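MGS-M5 (Unidentified, PDB 4Q3N) probably catalyses the NAD-dependent interconversion of L-lactate and pyruvate, as a lactate dehydrogenase of the lactate/malate dehydrogenase family with a Rossmann-type cofactor domain. Local coordinates at residues 191-194 with 195-198; 182-185 with 186-189. One frame throughout, in Å; residues are numbered along the deposited sequence.

Contact 1 (191-194 with 195-198). With NA (sodium ion), chain B; ACT (acetate ion), chain E.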
ATOM      1  N   ALA A 191      20.874 -14.486   1.214  1.00 39.64           N
ATOM      2  CA  ALA A 191      21.441 -15.206   2.356  1.00 37.19           C
ATOM      3  C   ALA A 191      22.949 -15.437   2.148  1.00 34.84           C
ATOM      4  O   ALA A 191      23.598 -16.096   2.936  1.00 36.39           O
ATOM      5  CB  ALA A 191      20.720 -16.525   2.533  1.00 37.45           C
ATOM      6  N   LYS A 192      23.469 -14.932   1.048  1.00 32.15           N
ATOM      7  CA  LYS A 192      24.815 -15.254   0.580  1.00 30.76           C
ATOM      8  C   LYS A 192      25.876 -14.262   1.077  1.00 30.23           C
ATOM      9  O   LYS A 192      25.772 -13.079   0.795  1.00 30.51           O
ATOM     10  CB  LYS A 192      24.801 -15.270  -0.951  1.00 30.73           C
ATOM     11  CG  LYS A 192      26.139 -15.488  -1.631  1.00 30.33           C
ATOM     12  CD  LYS A 192      25.976 -15.869  -3.115  1.00 30.60           C
ATOM     13  CE  LYS A 192      27.343 -16.156  -3.761  1.00 31.32           C
ATOM     14  NZ  LYS A 192      27.211 -16.336  -5.250  1.00 31.63           N
ATOM     15  N   PRO A 193      26.908 -14.736   1.812  1.00 31.39           N
ATOM     16  CA  PRO A 193      27.926 -13.795   2.331  1.00 30.57           C
ATOM     17  C   PRO A 193      28.546 -12.952   1.220  1.00 29.77           C
ATOM     18  O   PRO A 193      28.767 -13.447   0.093  1.00 29.56           O
ATOM     19  CB  PRO A 193      28.980 -14.721   2.958  1.00 31.47           C
ATOM     20  CG  PRO A 193      28.202 -15.998   3.307  1.00 33.65           C
ATOM     21  CD  PRO A 193      27.206 -16.133   2.177  1.00 31.94           C
ATOM     22  N   ILE A 194      28.854 -11.689   1.522  1.00 29.59           N
ATOM     23  CA  ILE A 194      29.404 -10.801   0.506  1.00 27.78           C
ATOM     24  C   ILE A 194      30.711 -11.319  -0.079  1.00 30.56           C
ATOM     25  O   ILE A 194      31.029 -11.043  -1.251  1.00 31.78           O
ATOM     26  CB  ILE A 194      29.648  -9.356   1.077  1.00 38.09           C
ATOM     27  CG1 ILE A 194      29.938  -8.362  -0.041  1.00 38.20           C
ATOM     28  CG2 ILE A 194      30.849  -9.329   2.043  1.00 39.18           C
ATOM     29  CD1 ILE A 194      28.798  -8.145  -0.968  1.00 37.38           C
ATOM     30  N   ALA A 195      31.518 -12.021   0.717  1.00 35.39           N
ATOM     31  CA  ALA A 195      32.799 -12.505   0.168  1.00 36.75           C
ATOM     32  C   ALA A 195      32.517 -13.490  -0.959  1.00 36.10           C
ATOM     33  O   ALA A 195      33.231 -13.542  -1.966  1.00 35.38           O
ATOM     34  CB  ALA A 195      33.668 -13.174   1.259  1.00 37.33           C
ATOM     35  N   ASP A 196      31.472 -14.299  -0.773  1.00 34.03           N
ATOM     36  CA  ASP A 196      31.092 -15.268  -1.810  1.00 35.84           C
ATOM     37  C   ASP A 196      30.537 -14.564  -3.043  1.00 32.61           C
ATOM     38  O   ASP A 196      30.757 -15.006  -4.160  1.00 34.02           O
ATOM     39  CB  ASP A 196      30.053 -16.261  -1.285  1.00 37.13           C
ATOM     40  CG  ASP A 196      30.581 -17.122  -0.163  1.00 39.95           C
ATOM     41  OD1 ASP A 196      31.806 -17.113   0.070  1.00 40.65           O
ATOM     42  OD2 ASP A 196      29.757 -17.828   0.466  1.00 40.37           O
ATOM     43  N   VAL A 197      29.803 -13.486  -2.829  1.00 31.76           N
ATOM     44  CA  VAL A 197      29.269 -12.680  -3.943  1.00 31.28           C
ATOM     45  C   VAL A 197      30.407 -12.137  -4.774  1.00 31.77           C
ATOM     46  O   VAL A 197      30.427 -12.305  -5.987  1.00 32.36           O
ATOM     47  CB  VAL A 197      28.379 -11.553  -3.449  1.00 30.00           C
ATOM     48  CG1 VAL A 197      27.945 -10.692  -4.613  1.00 29.56           C
ATOM     49  CG2 VAL A 197      27.102 -12.168  -2.744  1.00 28.59           C
ATOM     50  N   ILE A 198      31.394 -11.545  -4.112  1.00 33.76           N
ATOM     51  CA  ILE A 198      32.621 -11.089  -4.802  1.00 35.63           C
ATOM     52  C   ILE A 198      33.295 -12.172  -5.604  1.00 38.06           C
ATOM     53  O   ILE A 198      33.720 -11.969  -6.747  1.00 37.17           O
ATOM     54  CB  ILE A 198      33.609 -10.525  -3.769  1.00 38.52           C
ATOM     55  CG1 ILE A 198      32.990  -9.267  -3.159  1.00 38.75           C
ATOM     56  CG2 ILE A 198      34.965 -10.224  -4.404  1.00 40.20           C
ATOM     57  CD1 ILE A 198      33.848  -8.615  -2.105  1.00 40.16           C
TER
HETATM   58 NA    NA B 401      34.271 -10.312  -8.286  1.00 37.28          NA
HETATM   59  C   ACT E 404      24.852 -13.570  -6.653  1.00 34.34           C
HETATM   60  O   ACT E 404      25.814 -13.968  -5.929  1.00 35.47           O
HETATM   61  OXT ACT E 404      24.721 -14.130  -7.776  1.00 32.85           O
HETATM   62  CH3 ACT E 404      23.921 -12.460  -6.258  1.00 33.52           C
HETATM   63  O   HOH W   1      34.837 -12.357  -9.931  1.00 48.47           O
HETATM   64  O   HOH W   2      36.511 -10.479  -7.636  1.00 37.55           O
HETATM   65  O   HOH W   3      35.435  -8.929  -9.906  1.00 50.68           O
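The strand-to-helix junction in the C-terminal domain of this lactate dehydrogenase-like fold brings strand 192-193 straight into the first turn of helix 194-200, with Pro193 as N-cap. The carbonyl of Pro193 starts the helix: Val197 N reaches Pro193 O at 3.1 Å, in the carbonyl plane, while Asp196 N gives the same oxygen only a weak, bent bond. The next bond along the helix is nearly straight (176°), Ile198 N donating to Ile194 O at 2.9 Å. On one flank the extended chain of Lys192 crosses the start of the helix. With CG turned anti to the backbone N (chi1 176°), its methylenes run past Val197 and Asp196: Lys192 CG touches Val197 CG2 at 3.6 Å, and CE lies 3.7 Å from Asp196 CB. The ammonium end passes beyond the aspartate, with Lys192 NZ 6.4 Å from Asp196 OD2. Lys192 NZ bonds instead to O of an acetate at 2.8 Å, a molecule probably from the crystallisation liquor. Lys192 NZ also donates to Lys287 O of the second subunit, whose His284 holds the same acetate, and weakly to Ser200 OG. An alanine in place of Lys192 would probably leave Lys287 O of the second subunit without its ammonium donor and strip Val197 CG2 of the methylene packed against it. Asp196 sets OD2 on one face of the Pro193 ring, off its centre and nearest CD and CG; OD2 also bonds a glycerol, probably crystallisation-derived. Ile194 packs along the helix, its CD1 approaching Val197 CB and its CG1 approaching Ile198 CD1. Met201 and Ile204 supply further backbone oxygens to a sodium ion that also takes three waters, and Ile198 O binds this ion at 2.3 Å.

Contact 2 (182-185 with 186-189)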
ATOM      1  N   VAL A 182      32.024   0.327   7.609  1.00 29.26           N
ATOM      2  CA  VAL A 182      31.185  -0.743   7.092  1.00 28.42           C
ATOM      3  C   VAL A 182      31.491  -2.005   7.846  1.00 29.84           C
ATOM      4  O   VAL A 182      32.640  -2.352   8.035  1.00 29.56           O
ATOM      5  CB  VAL A 182      31.439  -1.049   5.596  1.00 30.87           C
ATOM      6  CG1 VAL A 182      30.430  -2.101   5.078  1.00 27.76           C
ATOM      7  CG2 VAL A 182      31.411   0.200   4.762  1.00 28.65           C
ATOM      8  N   CYS A 183      30.465  -2.725   8.240  1.00 30.95           N
ATOM      9  CA  CYS A 183      30.708  -4.037   8.810  1.00 31.23           C
ATOM     10  C   CYS A 183      30.720  -5.064   7.657  1.00 31.43           C
ATOM     11  O   CYS A 183      29.691  -5.674   7.333  1.00 30.16           O
ATOM     12  CB  CYS A 183      29.620  -4.351   9.853  1.00 32.54           C
ATOM     13  SG  CYS A 183      29.806  -5.956  10.585  1.00 35.67           S
ATOM     14  N   TRP A 184      31.864  -5.217   6.991  1.00 29.79           N
ATOM     15  CA  TRP A 184      31.928  -6.174   5.881  1.00 29.65           C
ATOM     16  C   TRP A 184      31.900  -7.639   6.336  1.00 29.84           C
ATOM     17  O   TRP A 184      31.592  -8.493   5.535  1.00 28.47           O
ATOM     18  CB  TRP A 184      33.196  -5.949   5.032  1.00 30.78           C
ATOM     19  CG  TRP A 184      33.209  -4.607   4.256  1.00 29.85           C
ATOM     20  CD1 TRP A 184      34.124  -3.575   4.369  1.00 32.75           C
ATOM     21  CD2 TRP A 184      32.296  -4.219   3.230  1.00 30.26           C
ATOM     22  NE1 TRP A 184      33.808  -2.564   3.490  1.00 31.46           N
ATOM     23  CE2 TRP A 184      32.692  -2.920   2.780  1.00 30.90           C
ATOM     24  CE3 TRP A 184      31.169  -4.830   2.653  1.00 30.00           C
ATOM     25  CZ2 TRP A 184      32.015  -2.237   1.767  1.00 30.88           C
ATOM     26  CZ3 TRP A 184      30.469  -4.138   1.661  1.00 30.41           C
ATOM     27  CH2 TRP A 184      30.888  -2.847   1.235  1.00 30.40           C
ATOM     28  N   SER A 185      32.295  -7.942   7.582  1.00 30.50           N
ATOM     29  CA  SER A 185      32.396  -9.342   8.017  1.00 31.90           C
ATOM     30  C   SER A 185      31.004  -9.974   8.145  1.00 31.25           C
ATOM     31  O   SER A 185      30.874 -11.211   8.127  1.00 33.52           O
ATOM     32  CB  SER A 185      33.120  -9.451   9.353  1.00 33.18           C
ATOM     33  OG  SER A 185      32.380  -8.733  10.348  1.00 32.42           O
ATOM     34  N   ASN A 186      29.996  -9.138   8.344  1.00 30.83           N
ATOM     35  CA  ASN A 186      28.585  -9.593   8.477  1.00 33.26           C
ATOM     36  C   ASN A 186      27.708  -8.971   7.402  1.00 35.23           C
ATOM     37  O   ASN A 186      26.770  -8.238   7.711  1.00 35.35           O
ATOM     38  CB  ASN A 186      27.993  -9.214   9.840  1.00 34.40           C
ATOM     39  CG  ASN A 186      28.546 -10.027  10.990  1.00 37.47           C
ATOM     40  OD1 ASN A 186      27.844 -10.860  11.559  1.00 38.88           O
ATOM     41  ND2 ASN A 186      29.802  -9.780  11.359  1.00 38.14           N
ATOM     42  N   ALA A 187      28.045  -9.179   6.139  1.00 35.72           N
ATOM     43  CA  ALA A 187      27.307  -8.549   5.049  1.00 35.43           C
ATOM     44  C   ALA A 187      26.905  -9.656   4.095  1.00 36.29           C
ATOM     45  O   ALA A 187      27.716 -10.525   3.827  1.00 34.14           O
ATOM     46  CB  ALA A 187      28.141  -7.502   4.344  1.00 34.48           C
ATOM     47  N   ASN A 188      25.643  -9.675   3.662  1.00 37.32           N
ATOM     48  CA  ASN A 188      25.232 -10.643   2.674  1.00 41.51           C
ATOM     49  C   ASN A 188      24.233 -10.078   1.663  1.00 35.98           C
ATOM     50  O   ASN A 188      23.703  -8.963   1.805  1.00 33.52           O
ATOM     51  CB  ASN A 188      24.665 -11.907   3.317  1.00 50.41           C
ATOM     52  CG  ASN A 188      23.777 -11.632   4.471  1.00 59.00           C
ATOM     53  OD1 ASN A 188      24.252 -11.505   5.603  1.00 68.01           O
ATOM     54  ND2 ASN A 188      22.468 -11.594   4.222  1.00 58.64           N
ATOM     55  N   VAL A 189      24.062 -10.826   0.585  1.00 31.85           N
ATOM     56  CA  VAL A 189      23.068 -10.468  -0.418  1.00 28.82           C
ATOM     57  C   VAL A 189      22.098 -11.642  -0.432  1.00 30.78           C
ATOM     58  O   VAL A 189      22.486 -12.768  -0.727  1.00 29.89           O
ATOM     59  CB  VAL A 189      23.727 -10.201  -1.794  1.00 27.04           C
ATOM     60  CG1 VAL A 189      22.652  -9.899  -2.861  1.00 25.82           C
ATOM     61  CG2 VAL A 189      24.713  -9.031  -1.667  1.00 24.89           C
TER
HETATM   62  O   HOH W   4      26.995  -5.614   7.859  1.00 29.08           O
HETATM   63  O   HOH W   5      29.590 -11.856   5.411  1.00 40.42           O
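Past strand 181-182, the backbone makes an inverse gamma turn centred on Cys183, with a weak bond from Trp184 N to Val182 O, then coils through Trp184 and Ser185 and opens at Asn186 toward strand 188-189. This is a strand connection in the antiparallel sheet of the C-terminal domain, and waters bridge its bend. One donates to both Cys183 O and Asn186 O, at 2.7 Å and 2.6 Å; a second donates to Ser185 O and accepts from Ala187 N. Cys183 and Asn186 meet along one flank, SG lying 3.8 Å from Asn186 CB. Asn186 CG stands anti to its own carbonyl carbon (chi1 -72°), which swings the amide back toward the preceding serine. There Asn186 ND2 donates to Ser185 OG at 3.0 Å, the hydroxyl oxygen lying close to the amide plane and the bond somewhat bent (138°). Both groups have further partners that tie the bend to the chain before helix 292-311 and to its start: Ser185 OG bonds Glu294, and Asn186 ND2 donates to Lys289 O. The indole of Trp184 packs on Leu153 and Ile157 of helix 147-161 and on Leu209 of helix 206-227. Its nearest neighbour on the far segment is the methyl of Ala187, oblique to the ring at 4.4 Å from CE3, while Val182 CG1 sits over the ring centre, 3.3 Å above its plane.

In the fold
The two contacts follow each other in the chain, their centres 9 Å apart, and strands 188-189 and 192-193 are antiparallel neighbours in one sheet. Contact 2 shapes the entry to this pair and contact 1 its exit into a helix. They are probably joined by a hydrogen bond from Ile194 N to Ala187 O, 2.8 Å long. Packing adds to it: Ile194 CG2 lies 3.7 Å from Trp184 O, and Val197 CG2 4.0 Å from Val189 CB. The sodium ion belongs to contact 1, about 12 Å from the nearest atom of the Trp184 side chain. Both contacts reach the second subunit, where Pro193 packs on Asn186 of the neighbouring copy.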